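Alanine racemase (Corynebacterium glutamicum, PDB 2DY3) is a pyridoxal-5'-phosphate-binding enzyme of the alanine racemase family, pairing an N-terminal TIM-type barrel domain with a C-terminal domain rich in beta strands. Local coordinates at residues 117-122 / 148-153. Residues are numbered along the deposited sequence; the frame is centred on the assembly and turned at random.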
loop_
_atom_site.group_PDB
_atom_site.type_symbol
_atom_site.label_atom_id
_atom_site.label_comp_id
_atom_site.label_asym_id
_atom_site.label_seq_id
_atom_site.Cartn_x
_atom_site.Cartn_y
_atom_site.Cartn_z
ATOM N N ILE B 117 15.635 -16.896 -27.474
ATOM C CA ILE B 117 14.589 -16.282 -26.663
ATOM C C ILE B 117 13.459 -17.236 -26.260
ATOM O O ILE B 117 12.729 -17.736 -27.113
ATOM C CB ILE B 117 13.977 -15.076 -27.419
ATOM C CG1 ILE B 117 15.082 -14.086 -27.788
ATOM C CG2 ILE B 117 12.917 -14.398 -26.564
ATOM C CD1 ILE B 117 14.659 -13.047 -28.803
ATOM N N ARG B 118 13.324 -17.479 -24.957
ATOM C CA ARG B 118 12.271 -18.355 -24.444
ATOM C C ARG B 118 10.982 -17.554 -24.257
ATOM O O ARG B 118 10.965 -16.533 -23.563
ATOM C CB ARG B 118 12.685 -18.979 -23.101
ATOM C CG ARG B 118 13.622 -20.195 -23.219
ATOM C CD ARG B 118 14.238 -20.582 -21.875
ATOM N NE ARG B 118 13.231 -20.944 -20.877
ATOM C CZ ARG B 118 12.606 -22.117 -20.824
ATOM N NH1 ARG B 118 12.883 -23.065 -21.712
ATOM N NH2 ARG B 118 11.693 -22.337 -19.890
ATOM N N VAL B 119 9.908 -18.017 -24.886
ATOM C CA VAL B 119 8.623 -17.349 -24.773
ATOM C C VAL B 119 7.505 -18.340 -24.462
ATOM O O VAL B 119 7.617 -19.541 -24.723
ATOM C CB VAL B 119 8.243 -16.597 -26.083
ATOM C CG1 VAL B 119 9.299 -15.572 -26.437
ATOM C CG2 VAL B 119 8.060 -17.588 -27.216
ATOM N N SER B 120 6.428 -17.823 -23.885
ATOM C CA SER B 120 5.263 -18.635 -23.574
ATOM C C SER B 120 4.089 -17.838 -24.115
ATOM O O SER B 120 3.942 -16.656 -23.806
ATOM C CB SER B 120 5.135 -18.838 -22.064
ATOM O OG SER B 120 3.974 -19.593 -21.765
ATOM N N ILE B 121 3.263 -18.464 -24.942
ATOM C CA ILE B 121 2.138 -17.749 -25.521
ATOM C C ILE B 121 0.959 -17.642 -24.567
ATOM O O ILE B 121 0.400 -18.654 -24.148
ATOM C CB ILE B 121 1.636 -18.420 -26.820
ATOM C CG1 ILE B 121 2.809 -18.710 -27.762
ATOM C CG2 ILE B 121 0.662 -17.495 -27.525
ATOM C CD1 ILE B 121 2.409 -19.507 -28.995
ATOM N N LYS B 122 0.599 -16.411 -24.212
ATOM C CA LYS B 122 -0.541 -16.192 -23.338
ATOM C C LYS B 122 -1.763 -16.226 -24.248
ATOM O O LYS B 122 -1.864 -15.445 -25.200
ATOM C CB LYS B 122 -0.453 -14.837 -22.636
ATOM C CG LYS B 122 -1.689 -14.518 -21.805
ATOM C CD LYS B 122 -1.496 -13.261 -20.964
ATOM C CE LYS B 122 -2.806 -12.828 -20.326
ATOM N NZ LYS B 122 -3.343 -13.858 -19.420
ATOM N N PRO B 148 13.839 -18.524 -35.940
ATOM C CA PRO B 148 14.902 -19.433 -35.496
ATOM C C PRO B 148 15.304 -19.240 -34.040
ATOM O O PRO B 148 15.309 -20.186 -33.255
ATOM C CB PRO B 148 16.056 -19.103 -36.445
ATOM C CG PRO B 148 15.365 -18.659 -37.681
ATOM C CD PRO B 148 14.262 -17.782 -37.140
ATOM N N HIS B 149 15.641 -18.004 -33.691
ATOM C CA HIS B 149 16.084 -17.662 -32.343
ATOM C C HIS B 149 15.027 -17.731 -31.247
ATOM O O HIS B 149 15.348 -17.577 -30.077
ATOM C CB HIS B 149 16.690 -16.263 -32.349
ATOM C CG HIS B 149 15.706 -15.183 -32.678
ATOM N ND1 HIS B 149 14.949 -15.190 -33.830
ATOM C CD2 HIS B 149 15.369 -14.054 -32.013
ATOM C CE1 HIS B 149 14.192 -14.108 -33.862
ATOM N NE2 HIS B 149 14.427 -13.402 -32.770
ATOM N N ILE B 150 13.772 -17.961 -31.611
ATOM C CA ILE B 150 12.715 -18.022 -30.608
ATOM C C ILE B 150 12.267 -19.441 -30.282
ATOM O O ILE B 150 11.970 -20.219 -31.174
ATOM C CB ILE B 150 11.470 -17.234 -31.061
ATOM C CG1 ILE B 150 11.794 -15.742 -31.141
ATOM C CG2 ILE B 150 10.326 -17.481 -30.103
ATOM C CD1 ILE B 150 10.642 -14.920 -31.639
ATOM N N GLU B 151 12.229 -19.778 -28.997
ATOM C CA GLU B 151 11.772 -21.103 -28.600
ATOM C C GLU B 151 10.468 -20.982 -27.816
ATOM O O GLU B 151 10.449 -20.463 -26.700
ATOM C CB GLU B 151 12.799 -21.822 -27.725
ATOM C CG GLU B 151 12.303 -23.213 -27.319
ATOM C CD GLU B 151 13.041 -23.823 -26.138
ATOM O OE1 GLU B 151 12.623 -24.913 -25.690
ATOM O OE2 GLU B 151 14.029 -23.230 -25.657
ATOM N N VAL B 152 9.378 -21.444 -28.409
ATOM C CA VAL B 152 8.094 -21.398 -27.742
ATOM C C VAL B 152 8.062 -22.593 -26.800
ATOM O O VAL B 152 7.915 -23.731 -27.236
ATOM C CB VAL B 152 6.937 -21.499 -28.753
ATOM C CG1 VAL B 152 5.607 -21.566 -28.021
ATOM C CG2 VAL B 152 6.968 -20.298 -29.691
ATOM N N THR B 153 8.210 -22.330 -25.509
ATOM C CA THR B 153 8.223 -23.388 -24.509
ATOM C C THR B 153 6.842 -23.965 -24.228
ATOM O O THR B 153 6.721 -25.049 -23.649
ATOM C CB THR B 153 8.805 -22.889 -23.183
ATOM O OG1 THR B 153 8.914 -23.995 -22.277
ATOM C CG2 THR B 153 7.897 -21.820 -22.570
HETATM O O HOH W 1 15.639 -23.690 -23.371
#
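Strand 117-122 runs parallel to strand 150-153, their axes 4.7 Å apart at closest approach and twisted by 42°, as the two strands of a beta-alpha-beta unit of the TIM-type barrel, joined through helix 134-146. Four backbone hydrogen bonds give the staggered ladder of a parallel pair: Ile117 N donates to His149 O, Glu151 N to Ile117 O, Val119 N to Glu151 O, and Thr153 N to Val119 O at 3.0 Å. Ile117, Val119, Ile150 and Val152 share one face, where branched aliphatic residues suit both strand and buried core; Val119 and Ile150 meet Leu109 of helix 103-110, Ile150 and Val152 Leu144 of helix 134-146. A chi1 of -58° turns Val119 CG1 anti to the carbonyl carbon and leaves CG2 between backbone N and carbonyl carbon, from where it reaches Ile150 CG2 at 3.7 Å and Val152 CG2 at 3.8 Å. Ile121 CD1 lies against Val152 CG1. On the other face long polar chains suit the partly exposed setting: Arg118 and Glu151 lie side by side, but the guanidinium forms its salt bridges with Asp97 and Glu76. Beside the strand start, Ile150 CG1 sits over the centre of the His149 ring, 3.8 Å above its plane, while Ile117 CD1 lies 3.4 Å from His149 CD2.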